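Local coordinates for 2-hydroxyethylphosphonate dioxygenase (Streptomyces viridochromogenes, PDB 4YAR), which converts 2-hydroxyethylphosphonate and O2 to hydroxymethylphosphonate and formate with a non-heme iron(II) centre, in the biosynthesis of the antibiotic phosphinothricin tripeptide, at residues Q200-P205 with L331-G336; E80-R85 with E381-A386; A51-E54 with E59-Q62; R312-R315 with Y320-A323. The protein carries 1 engineered substitution. One frame throughout, in Å; residues are numbered along the deposited sequence.

Interaction 1. Residues Q200-P205 with L331-G336; sequences QSNISP and LPDLVG
Asn202 reaches the carboxylate of Asp333 through its amide N-H: ND2 donates to OD2 of Asp333 over 3.0 Å at 155°. The donor arrives from above the carboxylate plane, and the two flat groups stand nearly perpendicular. Gln200 brings its own amide nitrogen to the same oxygen, with NE2 3.3 Å from Asp333 OD2, but here the amide and carboxylate planes lie only 31° apart. The two amides are also joined to each other, since Gln200 NE2 gives a nearly straight bond of 2.9 Å to Asn202 OD1, lying in the plane of its own amide. Gln200 curls into this position because CG sits between backbone N and carbonyl carbon (chi1 85°) and the chain bends again at the next bond. The second shell fixes the far ends: Gly408 N donates to Gln200 OE1, and Tyr413 N, at the start of helix 413-420, donates to Asp333 OD1. Asp333 itself is the third residue of a type I turn that leads into strand 335-343. With donors at both carboxylate oxygens, the arrangement probably favours an ionised Asp333, and the bonds at OE1 and NE2 define which way round the Gln200 amide lies.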
loop_
_atom_site.group_PDB
_atom_site.type_symbol
_atom_site.label_atom_id
_atom_site.label_comp_id
_atom_site.label_asym_id
_atom_site.label_seq_id
_atom_site.Cartn_x
_atom_site.Cartn_y
_atom_site.Cartn_z
ATOM N N GLN A 200 2.609 -1.681 -0.478
ATOM C CA GLN A 200 3.842 -0.858 -0.354
ATOM C C GLN A 200 4.134 -0.562 1.080
ATOM O O GLN A 200 3.248 -0.309 1.869
ATOM C CB GLN A 200 3.718 0.452 -1.171
ATOM C CG GLN A 200 3.010 1.648 -0.479
ATOM C CD GLN A 200 1.534 1.431 -0.062
ATOM O OE1 GLN A 200 0.792 0.586 -0.618
ATOM N NE2 GLN A 200 1.086 2.251 0.899
ATOM N N SER A 201 5.405 -0.602 1.455
ATOM C CA SER A 201 5.821 -0.180 2.775
ATOM C C SER A 201 5.923 1.351 2.745
ATOM O O SER A 201 6.578 1.937 1.917
ATOM C CB SER A 201 7.176 -0.739 3.151
ATOM O OG SER A 201 7.602 -0.166 4.349
ATOM N N ASN A 202 5.265 2.001 3.661
ATOM C CA ASN A 202 5.332 3.444 3.692
ATOM C C ASN A 202 6.578 3.980 4.345
ATOM O O ASN A 202 6.737 5.196 4.391
ATOM C CB ASN A 202 4.085 4.038 4.423
ATOM C CG ASN A 202 2.814 3.877 3.600
ATOM O OD1 ASN A 202 2.837 4.079 2.396
ATOM N ND2 ASN A 202 1.707 3.543 4.241
ATOM N N ILE A 203 7.400 3.096 4.909
ATOM C CA ILE A 203 8.680 3.504 5.550
ATOM C C ILE A 203 9.798 3.302 4.495
ATOM O O ILE A 203 10.973 3.690 4.657
ATOM C CB ILE A 203 8.849 2.708 6.886
ATOM C CG1 ILE A 203 9.910 3.318 7.776
ATOM C CG2 ILE A 203 9.082 1.228 6.657
ATOM C CD1 ILE A 203 9.425 4.640 8.348
ATOM N N SER A 204 9.416 2.735 3.361
ATOM C CA SER A 204 10.406 2.429 2.358
ATOM C C SER A 204 11.165 3.650 1.807
ATOM O O SER A 204 12.400 3.561 1.638
ATOM C CB SER A 204 9.816 1.638 1.193
ATOM O OG SER A 204 10.902 1.142 0.457
ATOM N N PRO A 205 10.436 4.757 1.498
ATOM C CA PRO A 205 11.123 5.936 1.007
ATOM C C PRO A 205 12.166 6.471 2.034
ATOM O O PRO A 205 13.270 6.836 1.637
ATOM C CB PRO A 205 9.977 6.919 0.731
ATOM C CG PRO A 205 8.859 6.024 0.333
ATOM C CD PRO A 205 8.990 4.860 1.294
ATOM N N LEU A 331 -1.874 -0.070 9.604
ATOM C CA LEU A 331 -1.582 -0.265 8.201
ATOM C C LEU A 331 -2.849 0.174 7.460
ATOM O O LEU A 331 -3.521 -0.655 6.798
ATOM C CB LEU A 331 -1.230 -1.736 7.875
ATOM C CG LEU A 331 0.115 -2.195 8.456
ATOM C CD1 LEU A 331 0.259 -3.710 8.457
ATOM C CD2 LEU A 331 1.271 -1.497 7.756
ATOM N N PRO A 332 -3.155 1.489 7.496
ATOM C CA PRO A 332 -4.382 1.982 6.859
ATOM C C PRO A 332 -4.505 1.823 5.366
ATOM O O PRO A 332 -5.628 1.927 4.835
ATOM C CB PRO A 332 -4.381 3.469 7.183
ATOM C CG PRO A 332 -3.402 3.630 8.290
ATOM C CD PRO A 332 -2.400 2.564 8.127
ATOM N N ASP A 333 -3.411 1.664 4.658
ATOM C CA ASP A 333 -3.465 1.565 3.192
ATOM C C ASP A 333 -3.606 0.108 2.653
ATOM O O ASP A 333 -3.636 -0.064 1.441
ATOM C CB ASP A 333 -2.224 2.134 2.591
ATOM C CG ASP A 333 -2.020 3.652 2.906
ATOM O OD1 ASP A 333 -2.964 4.354 3.230
ATOM O OD2 ASP A 333 -0.867 4.110 2.827
ATOM N N LEU A 334 -3.678 -0.878 3.550
ATOM C CA LEU A 334 -3.852 -2.319 3.239
ATOM C C LEU A 334 -5.272 -2.798 3.566
ATOM O O LEU A 334 -5.733 -2.724 4.713
ATOM C CB LEU A 334 -2.795 -3.096 4.019
ATOM C CG LEU A 334 -2.743 -4.625 3.912
ATOM C CD1 LEU A 334 -2.600 -5.010 2.448
ATOM C CD2 LEU A 334 -1.567 -5.191 4.724
ATOM N N VAL A 335 -6.030 -3.244 2.563
ATOM C CA VAL A 335 -7.415 -3.536 2.835
ATOM C C VAL A 335 -7.710 -4.847 2.123
ATOM O O VAL A 335 -7.124 -5.140 1.026
ATOM C CB VAL A 335 -8.371 -2.418 2.291
ATOM C CG1 VAL A 335 -9.787 -2.833 2.406
ATOM C CG2 VAL A 335 -8.196 -1.080 3.039
ATOM N N GLY A 336 -8.639 -5.598 2.687
ATOM C CA GLY A 336 -9.140 -6.865 2.031
ATOM C C GLY A 336 -10.564 -7.120 2.322
ATOM O O GLY A 336 -10.961 -7.034 3.484
#

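Interaction 2. Residues E80-R85 with E381-A386; sequences EMHASR and EPDGSA. With CD (cadmium ion), chain J.
His82 and Asp383 both have CG beside the backbone N and anti to the carbonyl carbon (chi1 -64° for His82), which brings ring and carboxylate together at about a right angle. His82 NE2 donates to Asp383 OD2 over 2.8 Å at 164°; the oxygen lies in the ring plane and uses its anti lone pair, the one turned away from OD1. The other oxygen, OD1, forms a salt bridge with Arg193, so the carboxylate is held from two sides and its rotation is largely set. Met81 fills in beside it. Its CG is anti to the backbone N and the chain then bends, so that CE lies 3.9 Å from Asp383 CG while CG of Met81 is 3.7 Å from the backbone O of Asp383. The contact joins helix 78-82 to the type II turn Glu381-Gly384, just before strand 385-388 of the seven-stranded antiparallel sheet of this cupin-type fold. Asp383 is the third residue of that turn and takes a positive phi of 79°; the turn is closed by Gly384 N, 2.8 Å from Glu381 O. On the helical side, Met81 O accepts from Ser84 N at 2.9 Å. Glu80, just before Met81 in the chain, chelates a cadmium ion through both carboxylate oxygens, OE1 at 2.4 Å and OE2 at 2.6 Å from the metal, and a water is a further ligand. Ser77 N also donates to Glu80 OE1.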
loop_
_atom_site.group_PDB
_atom_site.type_symbol
_atom_site.label_atom_id
_atom_site.label_comp_id
_atom_site.label_asym_id
_atom_site.label_seq_id
_atom_site.Cartn_x
_atom_site.Cartn_y
_atom_site.Cartn_z
ATOM N N GLU A 80 -3.978 -17.712 -18.169
ATOM C CA GLU A 80 -2.701 -17.000 -17.998
ATOM C C GLU A 80 -2.103 -17.121 -16.604
ATOM O O GLU A 80 -0.855 -17.202 -16.392
ATOM C CB GLU A 80 -2.873 -15.504 -18.370
ATOM C CG GLU A 80 -3.038 -15.297 -19.880
ATOM C CD GLU A 80 -3.582 -13.950 -20.291
ATOM O OE1 GLU A 80 -4.299 -13.248 -19.510
ATOM O OE2 GLU A 80 -3.290 -13.596 -21.438
ATOM N N MET A 81 -3.001 -17.075 -15.625
ATOM C CA MET A 81 -2.603 -17.288 -14.220
ATOM C C MET A 81 -2.023 -18.701 -14.012
ATOM O O MET A 81 -0.883 -18.867 -13.513
ATOM C CB MET A 81 -3.783 -17.014 -13.338
ATOM C CG MET A 81 -3.554 -17.153 -11.851
ATOM S SD MET A 81 -3.743 -18.833 -11.243
ATOM C CE MET A 81 -4.092 -18.499 -9.499
ATOM N N HIS A 82 -2.770 -19.697 -14.501
ATOM C CA HIS A 82 -2.306 -21.098 -14.406
ATOM C C HIS A 82 -0.982 -21.274 -15.128
ATOM O O HIS A 82 -0.047 -21.870 -14.590
ATOM C CB HIS A 82 -3.329 -22.056 -15.027
ATOM C CG HIS A 82 -4.638 -22.078 -14.319
ATOM N ND1 HIS A 82 -5.788 -22.599 -14.884
ATOM C CD2 HIS A 82 -4.999 -21.614 -13.100
ATOM C CE1 HIS A 82 -6.794 -22.484 -14.029
ATOM N NE2 HIS A 82 -6.340 -21.871 -12.944
ATOM N N ALA A 83 -0.882 -20.680 -16.325
ATOM C CA ALA A 83 0.431 -20.695 -17.079
ATOM C C ALA A 83 1.620 -19.997 -16.391
ATOM O O ALA A 83 2.763 -20.175 -16.827
ATOM C CB ALA A 83 0.294 -20.129 -18.463
ATOM N N SER A 84 1.367 -19.212 -15.334
ATOM C CA SER A 84 2.467 -18.495 -14.636
ATOM C C SER A 84 3.134 -19.373 -13.616
ATOM O O SER A 84 4.177 -18.971 -13.060
ATOM C CB SER A 84 1.975 -17.199 -13.993
ATOM O OG SER A 84 1.130 -17.453 -12.868
ATOM N N ARG A 85 2.524 -20.531 -13.352
ATOM C CA ARG A 85 3.008 -21.456 -12.339
ATOM C C ARG A 85 4.517 -21.682 -12.340
ATOM O O ARG A 85 5.142 -21.973 -13.376
ATOM C CB ARG A 85 2.293 -22.783 -12.467
ATOM C CG ARG A 85 2.522 -23.791 -11.373
ATOM C CD ARG A 85 1.930 -25.124 -11.872
ATOM N NE ARG A 85 2.625 -26.238 -11.278
ATOM C CZ ARG A 85 3.829 -26.660 -11.644
ATOM N NH1 ARG A 85 4.479 -26.072 -12.635
ATOM N NH2 ARG A 85 4.380 -27.684 -11.003
ATOM N N GLU A 381 -13.283 -15.798 -15.192
ATOM C CA GLU A 381 -13.655 -17.013 -14.483
ATOM C C GLU A 381 -12.766 -17.159 -13.221
ATOM O O GLU A 381 -11.807 -16.385 -13.039
ATOM C CB GLU A 381 -13.457 -18.220 -15.419
ATOM C CG GLU A 381 -14.432 -18.254 -16.562
ATOM C CD GLU A 381 -14.174 -19.428 -17.505
ATOM O OE1 GLU A 381 -14.618 -20.533 -17.190
ATOM O OE2 GLU A 381 -13.497 -19.241 -18.524
ATOM N N PRO A 382 -13.033 -18.192 -12.381
ATOM C CA PRO A 382 -12.183 -18.368 -11.205
ATOM C C PRO A 382 -10.748 -18.454 -11.491
ATOM O O PRO A 382 -10.323 -19.112 -12.465
ATOM C CB PRO A 382 -12.724 -19.644 -10.548
ATOM C CG PRO A 382 -14.177 -19.696 -10.994
ATOM C CD PRO A 382 -14.164 -19.158 -12.391
ATOM N N ASP A 383 -9.971 -17.774 -10.659
ATOM C CA ASP A 383 -8.538 -17.515 -10.889
ATOM C C ASP A 383 -8.175 -16.375 -11.882
ATOM O O ASP A 383 -7.020 -15.896 -11.883
ATOM C CB ASP A 383 -7.733 -18.751 -11.250
ATOM C CG ASP A 383 -7.711 -19.820 -10.139
ATOM O OD1 ASP A 383 -8.039 -19.532 -8.940
ATOM O OD2 ASP A 383 -7.439 -21.005 -10.480
ATOM N N GLY A 384 -9.103 -15.957 -12.722
ATOM C CA GLY A 384 -8.980 -14.668 -13.389
ATOM C C GLY A 384 -8.877 -13.514 -12.418
ATOM O O GLY A 384 -9.477 -13.572 -11.300
ATOM N N SER A 385 -8.183 -12.454 -12.846
ATOM C CA SER A 385 -7.946 -11.328 -11.944
ATOM C C SER A 385 -7.872 -10.032 -12.705
ATOM O O SER A 385 -7.672 -10.030 -13.947
ATOM C CB SER A 385 -6.631 -11.557 -11.187
ATOM O OG SER A 385 -5.558 -11.750 -12.084
ATOM N N ALA A 386 -7.982 -8.936 -11.954
ATOM C CA ALA A 386 -7.804 -7.622 -12.472
ATOM C C ALA A 386 -7.161 -6.638 -11.496
ATOM O O ALA A 386 -7.130 -6.881 -10.272
ATOM C CB ALA A 386 -9.131 -7.101 -12.922
HETATM CD CD CD J . -5.072 -11.686 -21.200
HETATM O O HOH W 1 -7.138 -11.380 -19.792
#

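Interaction 3. Residues A51-E54 with E59-Q62; sequences ALAE and EPSQ
Ala53 sets its methyl group over one face of the Pro60 ring. CB is at almost the same distance from several ring atoms, 3.9 Å from Pro60 N and 4.0 Å from Pro60 CG, so it rests above the ring rather than at its rim. The CA atoms of the two residues are only 5.3 Å apart, a closeness that a side chain as small as alanine permits. The methyl also comes near the residue before the proline, with Ala53 CB 4.3 Å from Glu59 C, so the backbone entering the proline takes part in the contact. No hydrogen bond crosses between 51-54 and 59-62; the interaction is apolar, a methyl against a pyrrolidine. Both segments belong to the first of two cro/C1-type helix-turn-helix regions, where helix 49-55 is followed by a short link that returns the chain alongside it. Leu52, on another side of that helix, packs against Leu33 and Leu36 of helix 30-36, and against Leu28 and Leu63, while Ala53 takes the returning chain. Within 59-62 the backbone turns back on itself, Gln62 N bonding to Glu59 O over 2.8 Å. The Gln62 side chain folds back over this turn, CG beside its own backbone N (chi1 -65°), and OE1 receives Glu59 N at 2.8 Å. That bond is close to straight (164°) and falls on a lone pair in the carbonyl plane.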
loop_
_atom_site.group_PDB
_atom_site.type_symbol
_atom_site.label_atom_id
_atom_site.label_comp_id
_atom_site.label_asym_id
_atom_site.label_seq_id
_atom_site.Cartn_x
_atom_site.Cartn_y
_atom_site.Cartn_z
ATOM N N ALA A 51 21.149 15.460 -22.913
ATOM C CA ALA A 51 21.641 16.845 -22.970
ATOM C C ALA A 51 20.878 17.760 -21.961
ATOM O O ALA A 51 21.484 18.677 -21.345
ATOM C CB ALA A 51 21.524 17.401 -24.378
ATOM N N LEU A 52 19.571 17.505 -21.822
ATOM C CA LEU A 52 18.719 18.267 -20.889
ATOM C C LEU A 52 19.151 17.962 -19.456
ATOM O O LEU A 52 19.240 18.849 -18.625
ATOM C CB LEU A 52 17.248 17.929 -21.084
ATOM C CG LEU A 52 16.460 18.675 -22.147
ATOM C CD1 LEU A 52 15.073 18.042 -22.364
ATOM C CD2 LEU A 52 16.376 20.175 -21.840
ATOM N N ALA A 53 19.469 16.702 -19.196
ATOM C CA ALA A 53 19.914 16.271 -17.879
ATOM C C ALA A 53 21.188 16.964 -17.505
ATOM O O ALA A 53 21.330 17.513 -16.405
ATOM C CB ALA A 53 20.111 14.760 -17.859
ATOM N N GLU A 54 22.131 16.978 -18.439
ATOM C CA GLU A 54 23.413 17.586 -18.153
ATOM C C GLU A 54 23.188 19.083 -17.879
ATOM O O GLU A 54 23.677 19.613 -16.889
ATOM C CB GLU A 54 24.395 17.342 -19.299
ATOM C CG GLU A 54 25.847 17.648 -18.938
ATOM C CD GLU A 54 26.128 19.142 -18.786
ATOM O OE1 GLU A 54 25.750 19.936 -19.685
ATOM O OE2 GLU A 54 26.735 19.526 -17.758
ATOM N N GLU A 59 20.162 13.652 -12.957
ATOM C CA GLU A 59 20.284 12.343 -13.559
ATOM C C GLU A 59 19.147 12.163 -14.548
ATOM O O GLU A 59 18.030 12.579 -14.279
ATOM C CB GLU A 59 20.240 11.264 -12.470
ATOM C CG GLU A 59 21.417 11.348 -11.497
ATOM C CD GLU A 59 22.772 11.148 -12.185
ATOM O OE1 GLU A 59 22.982 10.091 -12.816
ATOM O OE2 GLU A 59 23.630 12.055 -12.102
ATOM N N PRO A 60 19.410 11.527 -15.701
ATOM C CA PRO A 60 18.380 11.377 -16.706
ATOM C C PRO A 60 17.036 10.830 -16.188
ATOM O O PRO A 60 15.967 11.247 -16.681
ATOM C CB PRO A 60 19.031 10.437 -17.720
ATOM C CG PRO A 60 20.475 10.780 -17.647
ATOM C CD PRO A 60 20.718 11.035 -16.181
ATOM N N SER A 61 17.093 9.943 -15.197
ATOM C CA SER A 61 15.883 9.351 -14.561
ATOM C C SER A 61 15.035 10.335 -13.753
ATOM O O SER A 61 13.852 10.079 -13.418
ATOM C CB SER A 61 16.323 8.233 -13.621
ATOM O OG SER A 61 17.114 8.739 -12.563
ATOM N N GLN A 62 15.635 11.464 -13.393
ATOM C CA GLN A 62 14.870 12.501 -12.759
ATOM C C GLN A 62 14.008 13.259 -13.762
ATOM O O GLN A 62 13.155 14.043 -13.360
ATOM C CB GLN A 62 15.812 13.456 -12.057
ATOM C CG GLN A 62 16.567 12.806 -10.914
ATOM C CD GLN A 62 17.512 13.760 -10.212
ATOM O OE1 GLN A 62 18.658 13.934 -10.615
ATOM N NE2 GLN A 62 17.050 14.351 -9.131
#

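Interaction 4. Residues R312-R315 with Y320-A323; sequences RSRR and YEAA
Arg315 and Ala322 form an antiparallel hydrogen-bonded pair, with Arg315 N 3.0 Å from Ala322 O and Ala322 N 2.8 Å from Arg315 O. The Arg315 side chain folds back over its partner: CG lies between backbone N and carbonyl carbon (chi1 72°), and a further turn about the CB-CG bond lays one guanidinium face over Ala322 and the N of Ala323. NH1 donates to Ser313 O over 3.1 Å at 170°, a bond within the guanidinium plane but well above the plane of the carbonyl, and it also bonds to Ser324 OG. These two bonds hold the guanidinium across the strand pair. Arg314 passes Glu321 with its aliphatic part, CD being 3.3 Å from Glu321 OE1. Its charge is less directly engaged, because NH1 stays 4.2 Å from the same OE1, beyond a salt bridge, and NE donates instead to Arg311 O. Arg314 CA makes a CA-H contact of 3.4 Å with Ala322 O, and Glu321 CA the matching approach to Arg315 O. Ser313 packs its hydroxyl against the backbone of Ala323, OG lying 3.6 Å from CA, and bonds to Ser310 O and Ser324 N, tying the end of helix 307-312 to the strand. Strands 315-317 and 320-324 are joined by a short connection as a beta hairpin, whose first strand forms one margin of the seven-stranded antiparallel sheet, an arrangement in keeping with a cupin-type barrel.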
loop_
_atom_site.group_PDB
_atom_site.type_symbol
_atom_site.label_atom_id
_atom_site.label_comp_id
_atom_site.label_asym_id
_atom_site.label_seq_id
_atom_site.Cartn_x
_atom_site.Cartn_y
_atom_site.Cartn_z
ATOM N N ARG A 312 -19.783 -12.667 10.613
ATOM C CA ARG A 312 -20.493 -11.698 11.487
ATOM C C ARG A 312 -20.432 -10.321 10.894
ATOM O O ARG A 312 -21.306 -9.520 11.110
ATOM C CB ARG A 312 -19.866 -11.597 12.845
ATOM C CG ARG A 312 -20.259 -12.694 13.799
ATOM C CD ARG A 312 -19.626 -12.413 15.135
ATOM N NE ARG A 312 -19.309 -13.695 15.719
ATOM C CZ ARG A 312 -18.104 -14.247 15.818
ATOM N NH1 ARG A 312 -16.991 -13.620 15.435
ATOM N NH2 ARG A 312 -18.018 -15.456 16.365
ATOM N N SER A 313 -19.367 -10.056 10.113
ATOM C CA SER A 313 -19.185 -8.762 9.453
ATOM C C SER A 313 -20.085 -8.563 8.248
ATOM O O SER A 313 -20.139 -7.490 7.665
ATOM C CB SER A 313 -17.733 -8.592 9.096
ATOM O OG SER A 313 -17.452 -9.231 7.882
ATOM N N ARG A 314 -20.818 -9.574 7.806
ATOM C CA ARG A 314 -21.493 -9.436 6.535
ATOM C C ARG A 314 -22.393 -8.240 6.437
ATOM O O ARG A 314 -23.078 -7.913 7.388
ATOM C CB ARG A 314 -22.362 -10.654 6.236
ATOM C CG ARG A 314 -21.605 -11.740 5.506
ATOM C CD ARG A 314 -22.603 -12.895 5.310
ATOM N NE ARG A 314 -22.735 -13.669 6.531
ATOM C CZ ARG A 314 -23.733 -14.527 6.773
ATOM N NH1 ARG A 314 -24.721 -14.687 5.892
ATOM N NH2 ARG A 314 -23.740 -15.223 7.908
ATOM N N ARG A 315 -22.392 -7.602 5.290
ATOM C CA ARG A 315 -23.262 -6.443 5.034
ATOM C C ARG A 315 -23.563 -6.251 3.588
ATOM O O ARG A 315 -22.794 -6.645 2.707
ATOM C CB ARG A 315 -22.724 -5.121 5.624
ATOM C CG ARG A 315 -21.483 -4.528 4.898
ATOM C CD ARG A 315 -20.257 -4.965 5.658
ATOM N NE ARG A 315 -18.970 -4.624 5.021
ATOM C CZ ARG A 315 -17.813 -5.203 5.363
ATOM N NH1 ARG A 315 -17.750 -6.182 6.275
ATOM N NH2 ARG A 315 -16.728 -4.871 4.714
ATOM N N TYR A 320 -23.662 -5.292 -3.875
ATOM C CA TYR A 320 -22.859 -6.435 -3.450
ATOM C C TYR A 320 -23.188 -6.859 -2.051
ATOM O O TYR A 320 -23.784 -6.107 -1.336
ATOM C CB TYR A 320 -21.346 -6.067 -3.575
ATOM C CG TYR A 320 -21.021 -5.414 -4.895
ATOM C CD1 TYR A 320 -20.929 -6.171 -6.047
ATOM C CD2 TYR A 320 -20.845 -4.037 -5.006
ATOM C CE1 TYR A 320 -20.665 -5.596 -7.246
ATOM C CE2 TYR A 320 -20.586 -3.435 -6.234
ATOM C CZ TYR A 320 -20.494 -4.228 -7.348
ATOM O OH TYR A 320 -20.212 -3.747 -8.604
ATOM N N GLU A 321 -22.833 -8.105 -1.674
ATOM C CA GLU A 321 -22.684 -8.482 -0.270
ATOM C C GLU A 321 -21.175 -8.516 0.070
ATOM O O GLU A 321 -20.400 -8.985 -0.720
ATOM C CB GLU A 321 -23.413 -9.777 0.065
ATOM C CG GLU A 321 -23.781 -9.897 1.559
ATOM C CD GLU A 321 -24.411 -11.229 1.978
ATOM O OE1 GLU A 321 -24.611 -11.437 3.183
ATOM O OE2 GLU A 321 -24.717 -12.067 1.120
ATOM N N ALA A 322 -20.809 -7.913 1.190
ATOM C CA ALA A 322 -19.357 -7.762 1.534
ATOM C C ALA A 322 -19.074 -8.388 2.858
ATOM O O ALA A 322 -19.886 -8.351 3.751
ATOM C CB ALA A 322 -18.953 -6.290 1.499
ATOM N N ALA A 323 -17.879 -8.986 3.028
ATOM C CA ALA A 323 -17.446 -9.387 4.332
ATOM C C ALA A 323 -15.946 -9.006 4.462
ATOM O O ALA A 323 -15.214 -8.987 3.460
ATOM C CB ALA A 323 -17.572 -10.895 4.453
#

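Interactions 1, 2 and 4 all reach the seven-stranded sheet. Along the chain, 4 is nested within the loop closed by 1, and 1 within that closed by 2. Interactions 1 and 4 come nearest, about 5 Å between closest atoms, on the neighbouring strands 335-343 and 320-324; interaction 2 is about 25 Å from each, centre to centre. Interaction 3, in the helical N-terminal region, has its centre about 51 Å from that of interaction 4. Interaction 1 lies near the iron site, where cadmium is bound here: the Gln200 and His129 side chains are about 11 Å apart. The Met81 side chain is about 9 Å from that of Tyr98, in a substrate site shared between dimer subunits.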